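Local coordinates for guanine nucleotide exchange factor SRM1 (Saccharomyces cerevisiae, PDB 3OF7), which acts as the nuclear guanine nucleotide exchange factor that swaps GDP for GTP on Gsp1/Gsp2, and binds chromatin, at residues A[157-162]-A[169-174]; A[378-383]-A[390-395]. All coordinates share one frame; numbering follows the deposited sequence.

Contact 1 of 2, residues A[157-162]-A[169-174]; sequences DNMSCA and VYAWGT
Ser160 CB sits over one face of the Trp172 indole, above the five-membered ring, and comes to 3.2 Å from Trp172 CE2 in a tight CH-pi contact whose line to the ring centre leans 22° from the normal. Cys161 N lies over the same ring system, while Ala162 CB meets the six-membered end at Trp172 CH2, 4.3 Å away. Trp172 reaches back over its partner strand because CG is tucked between backbone N and carbonyl carbon (chi1 59°). At the polar end, Ser160 OG hydrogen-bonds to Ala98 O, and Trp172 NE1 makes a weak hydrogen bond to that same oxygen. With an alanine here instead of the indole, Ser160 CB is likely to lose its aromatic cover, leaving a gap beside Ala162.

The two segments are antiparallel arms of a beta hairpin, 159-164 with 169-177, the second and third strands of one blade of the RCC1-type beta-propeller. Ser160 and Trp172 exchange two backbone bonds, as do Ala162 and Tyr170; Ala162 N to Tyr170 O is 2.8 Å. Beyond them, Thr174 N donates to Asn158 O at 2.9 Å. At Gly173 a CB would run into Asn158 O, and the backbone conformation would itself press it on Trp172 O. A water accepts from Asn158 N and donates to Thr174 O, 2.8 Å away. On the face carrying Cys161 and Ala171, the thiol packs on Val169 and the doubly bent Met159 chain brings CE to 3.8 Å from Ala171 CB. Ile216 of strand 215-220 packs on Met159 and Cys161, and Phe218 on Cys161 and Val169.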
loop_
_atom_site.group_PDB
_atom_site.type_symbol
_atom_site.label_atom_id
_atom_site.label_comp_id
_atom_site.label_asym_id
_atom_site.label_seq_id
_atom_site.Cartn_x
_atom_site.Cartn_y
_atom_site.Cartn_z
ATOM N N ASP A 157 -5.336 1.478 7.980
ATOM C CA ASP A 157 -6.120 0.463 8.685
ATOM C C ASP A 157 -7.561 0.937 8.887
ATOM O O ASP A 157 -8.504 0.176 8.651
ATOM C CB ASP A 157 -5.495 0.112 10.038
ATOM C CG ASP A 157 -4.449 -0.984 9.942
ATOM O OD1 ASP A 157 -3.850 -1.197 8.856
ATOM O OD2 ASP A 157 -4.205 -1.624 10.981
ATOM N N ASN A 158 -7.717 2.210 9.260
ATOM C CA ASN A 158 -8.985 2.749 9.767
ATOM C C ASN A 158 -9.449 4.062 9.094
ATOM O O ASN A 158 -10.530 4.580 9.418
ATOM C CB ASN A 158 -8.867 2.967 11.292
ATOM C CG ASN A 158 -8.406 1.717 12.041
ATOM O OD1 ASN A 158 -7.281 1.656 12.577
ATOM N ND2 ASN A 158 -9.271 0.715 12.082
ATOM N N MET A 159 -8.640 4.602 8.183
ATOM C CA MET A 159 -9.005 5.841 7.477
ATOM C C MET A 159 -8.900 5.727 5.967
ATOM O O MET A 159 -8.231 4.841 5.433
ATOM C CB MET A 159 -8.326 7.115 8.046
ATOM C CG MET A 159 -6.908 7.462 7.609
ATOM S SD MET A 159 -6.514 8.266 6.018
ATOM C CE MET A 159 -7.207 9.924 6.114
ATOM N N SER A 160 -9.591 6.631 5.291
ATOM C CA SER A 160 -9.689 6.613 3.850
ATOM C C SER A 160 -9.461 8.020 3.337
ATOM O O SER A 160 -9.788 8.997 4.022
ATOM C CB SER A 160 -11.075 6.132 3.444
ATOM O OG SER A 160 -11.249 4.770 3.783
ATOM N N CYS A 161 -8.900 8.117 2.140
ATOM C CA CYS A 161 -8.553 9.405 1.559
ATOM C C CYS A 161 -8.711 9.379 0.046
ATOM O O CYS A 161 -8.368 8.391 -0.599
ATOM C CB CYS A 161 -7.126 9.798 1.939
ATOM S SG CYS A 161 -6.694 11.503 1.500
ATOM N N ALA A 162 -9.257 10.462 -0.503
ATOM C CA ALA A 162 -9.344 10.631 -1.949
ATOM C C ALA A 162 -8.727 11.962 -2.328
ATOM O O ALA A 162 -9.099 13.015 -1.775
ATOM C CB ALA A 162 -10.802 10.563 -2.424
ATOM N N VAL A 169 -8.484 17.344 -0.894
ATOM C CA VAL A 169 -8.397 16.050 -0.227
ATOM C C VAL A 169 -9.665 15.798 0.587
ATOM O O VAL A 169 -10.035 16.612 1.433
ATOM C CB VAL A 169 -7.140 15.984 0.691
ATOM C CG1 VAL A 169 -7.138 14.712 1.535
ATOM C CG2 VAL A 169 -5.869 16.063 -0.137
ATOM N N TYR A 170 -10.335 14.682 0.317
ATOM C CA TYR A 170 -11.445 14.226 1.153
ATOM C C TYR A 170 -10.988 13.034 1.983
ATOM O O TYR A 170 -10.282 12.159 1.486
ATOM C CB TYR A 170 -12.693 13.884 0.319
ATOM C CG TYR A 170 -13.541 15.105 0.019
ATOM C CD1 TYR A 170 -13.052 16.133 -0.789
ATOM C CD2 TYR A 170 -14.818 15.246 0.569
ATOM C CE1 TYR A 170 -13.807 17.268 -1.049
ATOM C CE2 TYR A 170 -15.589 16.377 0.309
ATOM C CZ TYR A 170 -15.074 17.382 -0.500
ATOM O OH TYR A 170 -15.831 18.503 -0.758
ATOM N N ALA A 171 -11.373 13.028 3.251
ATOM C CA ALA A 171 -10.929 12.001 4.187
ATOM C C ALA A 171 -12.080 11.556 5.071
ATOM O O ALA A 171 -13.044 12.308 5.275
ATOM C CB ALA A 171 -9.764 12.505 5.019
ATOM N N TRP A 172 -11.995 10.314 5.553
ATOM C CA TRP A 172 -12.991 9.743 6.468
ATOM C C TRP A 172 -12.421 8.555 7.255
ATOM O O TRP A 172 -11.340 8.046 6.935
ATOM C CB TRP A 172 -14.304 9.374 5.741
ATOM C CG TRP A 172 -14.211 8.375 4.593
ATOM C CD1 TRP A 172 -14.572 7.054 4.632
ATOM C CD2 TRP A 172 -13.768 8.626 3.246
ATOM N NE1 TRP A 172 -14.372 6.463 3.401
ATOM C CE2 TRP A 172 -13.877 7.406 2.534
ATOM C CE3 TRP A 172 -13.282 9.760 2.574
ATOM C CZ2 TRP A 172 -13.520 7.287 1.185
ATOM C CZ3 TRP A 172 -12.917 9.642 1.226
ATOM C CH2 TRP A 172 -13.040 8.408 0.549
ATOM N N GLY A 173 -13.141 8.140 8.293
ATOM C CA GLY A 173 -12.690 7.063 9.181
ATOM C C GLY A 173 -12.077 7.655 10.437
ATOM O O GLY A 173 -12.609 8.634 10.988
ATOM N N THR A 174 -10.962 7.079 10.889
ATOM C CA THR A 174 -10.275 7.557 12.094
ATOM C C THR A 174 -8.838 7.053 12.128
ATOM O O THR A 174 -8.452 6.228 11.292
ATOM C CB THR A 174 -11.018 7.128 13.398
ATOM O OG1 THR A 174 -10.557 7.921 14.501
ATOM C CG2 THR A 174 -10.782 5.641 13.720
HETATM O O HOH W 1 -6.227 4.852 10.328
#

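Contact 2 of 2, residues A[378-383]-A[390-395]; sequences KFKSVA and VAVAQN
This hairpin, strand 379-384 with strand 388-393, forms the first two strands of a four-stranded propeller blade, and a beta bulge at Lys380 interrupts its antiparallel ladder. Phe379 pairs with Ala393 before the bulge; Ser381 pairs with Val392 after it, the register having slipped by one residue. The Val392 backbone spans the slip: its O takes the N-H of Lys380 at 2.8 Å in a nearly straight bond (169° at the hydrogen), while its N donates to Ser381 O. Further along, Ala383 and Val390 exchange a pair of bonds.

Ala391 CB stands over one face of the Phe379 ring, 3.7 Å from its centroid and 17° off the normal, a clear CH-pi contact. At the edge of that ring, near its plane, lies Ala393 N, 3.7 Å from Phe379 CD2. Val382 CG2 also reaches Ala391 CB, at 4.1 Å. On the other face of the sheet, Ser381 OG rests against the Val392 side chain, 3.5 Å from CG2. Lys380, with CG wedged between backbone N and carbonyl carbon (chi1 60°), then runs extended across Val392, where its CE meets CG1 at 3.9 Å.

At the open end of the hairpin, Gln394 N donates to Lys378 O. The Gln394 amide lies against Lys378 CB, and its NE2 donates to a water at 2.7 Å that reaches Phe379 O only weakly. Lys378 NZ forms a salt bridge with Asp333, outside the two segments.

Leu326 and Leu328 of strand 324-329 pack on Val382 and Phe379, whereas strand 432-439 meets the opposite face through Ala383, Val390 and Val392; strand 398-402 continues the sheet beside strand 388-393.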
loop_
_atom_site.group_PDB
_atom_site.type_symbol
_atom_site.label_atom_id
_atom_site.label_comp_id
_atom_site.label_asym_id
_atom_site.label_seq_id
_atom_site.Cartn_x
_atom_site.Cartn_y
_atom_site.Cartn_z
ATOM N N LYS A 378 12.305 -9.673 -13.739
ATOM C CA LYS A 378 12.224 -8.227 -13.597
ATOM C C LYS A 378 10.792 -7.851 -13.230
ATOM O O LYS A 378 9.836 -8.385 -13.811
ATOM C CB LYS A 378 12.649 -7.537 -14.899
ATOM C CG LYS A 378 14.087 -7.835 -15.322
ATOM C CD LYS A 378 15.096 -7.008 -14.528
ATOM C CE LYS A 378 16.541 -7.416 -14.841
ATOM N NZ LYS A 378 17.517 -6.350 -14.459
ATOM N N PHE A 379 10.641 -6.963 -12.248
ATOM C CA PHE A 379 9.308 -6.537 -11.808
ATOM C C PHE A 379 8.966 -5.129 -12.264
ATOM O O PHE A 379 9.840 -4.277 -12.365
ATOM C CB PHE A 379 9.160 -6.625 -10.288
ATOM C CG PHE A 379 9.310 -8.020 -9.741
ATOM C CD1 PHE A 379 10.363 -8.334 -8.889
ATOM C CD2 PHE A 379 8.392 -9.017 -10.073
ATOM C CE1 PHE A 379 10.504 -9.636 -8.368
ATOM C CE2 PHE A 379 8.523 -10.310 -9.559
ATOM C CZ PHE A 379 9.580 -10.617 -8.705
ATOM N N LYS A 380 7.683 -4.886 -12.507
ATOM C CA LYS A 380 7.224 -3.559 -12.899
ATOM C C LYS A 380 6.421 -2.828 -11.809
ATOM O O LYS A 380 6.318 -1.609 -11.839
ATOM C CB LYS A 380 6.479 -3.594 -14.245
ATOM C CG LYS A 380 5.235 -4.477 -14.283
ATOM C CD LYS A 380 4.529 -4.338 -15.631
ATOM C CE LYS A 380 3.222 -5.103 -15.664
ATOM N NZ LYS A 380 2.379 -4.727 -16.866
ATOM N N SER A 381 5.854 -3.575 -10.859
ATOM C CA SER A 381 5.196 -2.980 -9.687
ATOM C C SER A 381 5.256 -3.941 -8.505
ATOM O O SER A 381 5.475 -5.138 -8.677
ATOM C CB SER A 381 3.735 -2.592 -9.979
ATOM O OG SER A 381 2.909 -3.743 -10.139
ATOM N N VAL A 382 5.063 -3.407 -7.305
ATOM C CA VAL A 382 5.158 -4.198 -6.083
ATOM C C VAL A 382 4.158 -3.657 -5.056
ATOM O O VAL A 382 3.850 -2.468 -5.053
ATOM C CB VAL A 382 6.625 -4.202 -5.547
ATOM C CG1 VAL A 382 7.105 -2.789 -5.180
ATOM C CG2 VAL A 382 6.810 -5.169 -4.381
ATOM N N ALA A 383 3.643 -4.548 -4.206
ATOM C CA ALA A 383 2.772 -4.161 -3.112
ATOM C C ALA A 383 3.126 -5.007 -1.898
ATOM O O ALA A 383 3.623 -6.121 -2.036
ATOM C CB ALA A 383 1.322 -4.364 -3.488
ATOM N N VAL A 390 3.332 -8.899 -2.862
ATOM C CA VAL A 390 2.992 -9.348 -4.201
ATOM C C VAL A 390 3.690 -8.405 -5.175
ATOM O O VAL A 390 3.571 -7.182 -5.058
ATOM C CB VAL A 390 1.458 -9.333 -4.457
ATOM C CG1 VAL A 390 1.127 -9.822 -5.879
ATOM C CG2 VAL A 390 0.713 -10.170 -3.420
ATOM N N ALA A 391 4.439 -8.977 -6.114
ATOM C CA ALA A 391 5.084 -8.199 -7.176
ATOM C C ALA A 391 4.604 -8.666 -8.550
ATOM O O ALA A 391 4.224 -9.828 -8.723
ATOM C CB ALA A 391 6.603 -8.312 -7.072
ATOM N N VAL A 392 4.617 -7.760 -9.523
ATOM C CA VAL A 392 4.163 -8.097 -10.875
ATOM C C VAL A 392 5.341 -8.064 -11.827
ATOM O O VAL A 392 6.000 -7.029 -11.972
ATOM C CB VAL A 392 3.066 -7.137 -11.373
ATOM C CG1 VAL A 392 2.571 -7.571 -12.762
ATOM C CG2 VAL A 392 1.912 -7.111 -10.398
ATOM N N ALA A 393 5.616 -9.203 -12.458
ATOM C CA ALA A 393 6.700 -9.296 -13.431
ATOM C C ALA A 393 6.386 -8.440 -14.646
ATOM O O ALA A 393 5.236 -8.107 -14.892
ATOM C CB ALA A 393 6.930 -10.757 -13.852
ATOM N N GLN A 394 7.407 -8.106 -15.430
ATOM C CA GLN A 394 7.182 -7.296 -16.630
ATOM C C GLN A 394 6.125 -7.925 -17.551
ATOM O O GLN A 394 5.345 -7.206 -18.174
ATOM C CB GLN A 394 8.496 -7.039 -17.374
ATOM C CG GLN A 394 9.433 -6.062 -16.657
ATOM C CD GLN A 394 10.751 -5.847 -17.391
ATOM O OE1 GLN A 394 11.150 -6.650 -18.236
ATOM N NE2 GLN A 394 11.436 -4.758 -17.062
ATOM N N ASN A 395 6.071 -9.258 -17.586
ATOM C CA ASN A 395 5.122 -9.977 -18.457
ATOM C C ASN A 395 3.687 -10.131 -17.913
ATOM O O ASN A 395 2.850 -10.778 -18.545
ATOM C CB ASN A 395 5.710 -11.327 -18.926
ATOM C CG ASN A 395 5.743 -12.399 -17.829
ATOM O OD1 ASN A 395 5.527 -12.125 -16.644
ATOM N ND2 ASN A 395 6.022 -13.634 -18.232
HETATM O O HOH W 2 10.538 -2.863 -15.349
#

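Contacts 1 and 2 are both antiparallel hairpins in different blades of the one RCC1-like propeller, on opposite sides of the chain's centre, but contact 1 joins the second and third strands of its blade and contact 2 the first and second. Their own centres lie 27 Å apart and their nearest atoms about 13 Å, so they do not touch; each centre is 14 Å from that of the chain. Contact 1 comes wholly earlier in the sequence than contact 2. They differ in regularity and burial: contact 1 keeps an unbroken register and is wholly buried, with a tryptophan folded back across its partner, whereas contact 2 carries a bulge and has lysine and glutamine side chains at its exposed end.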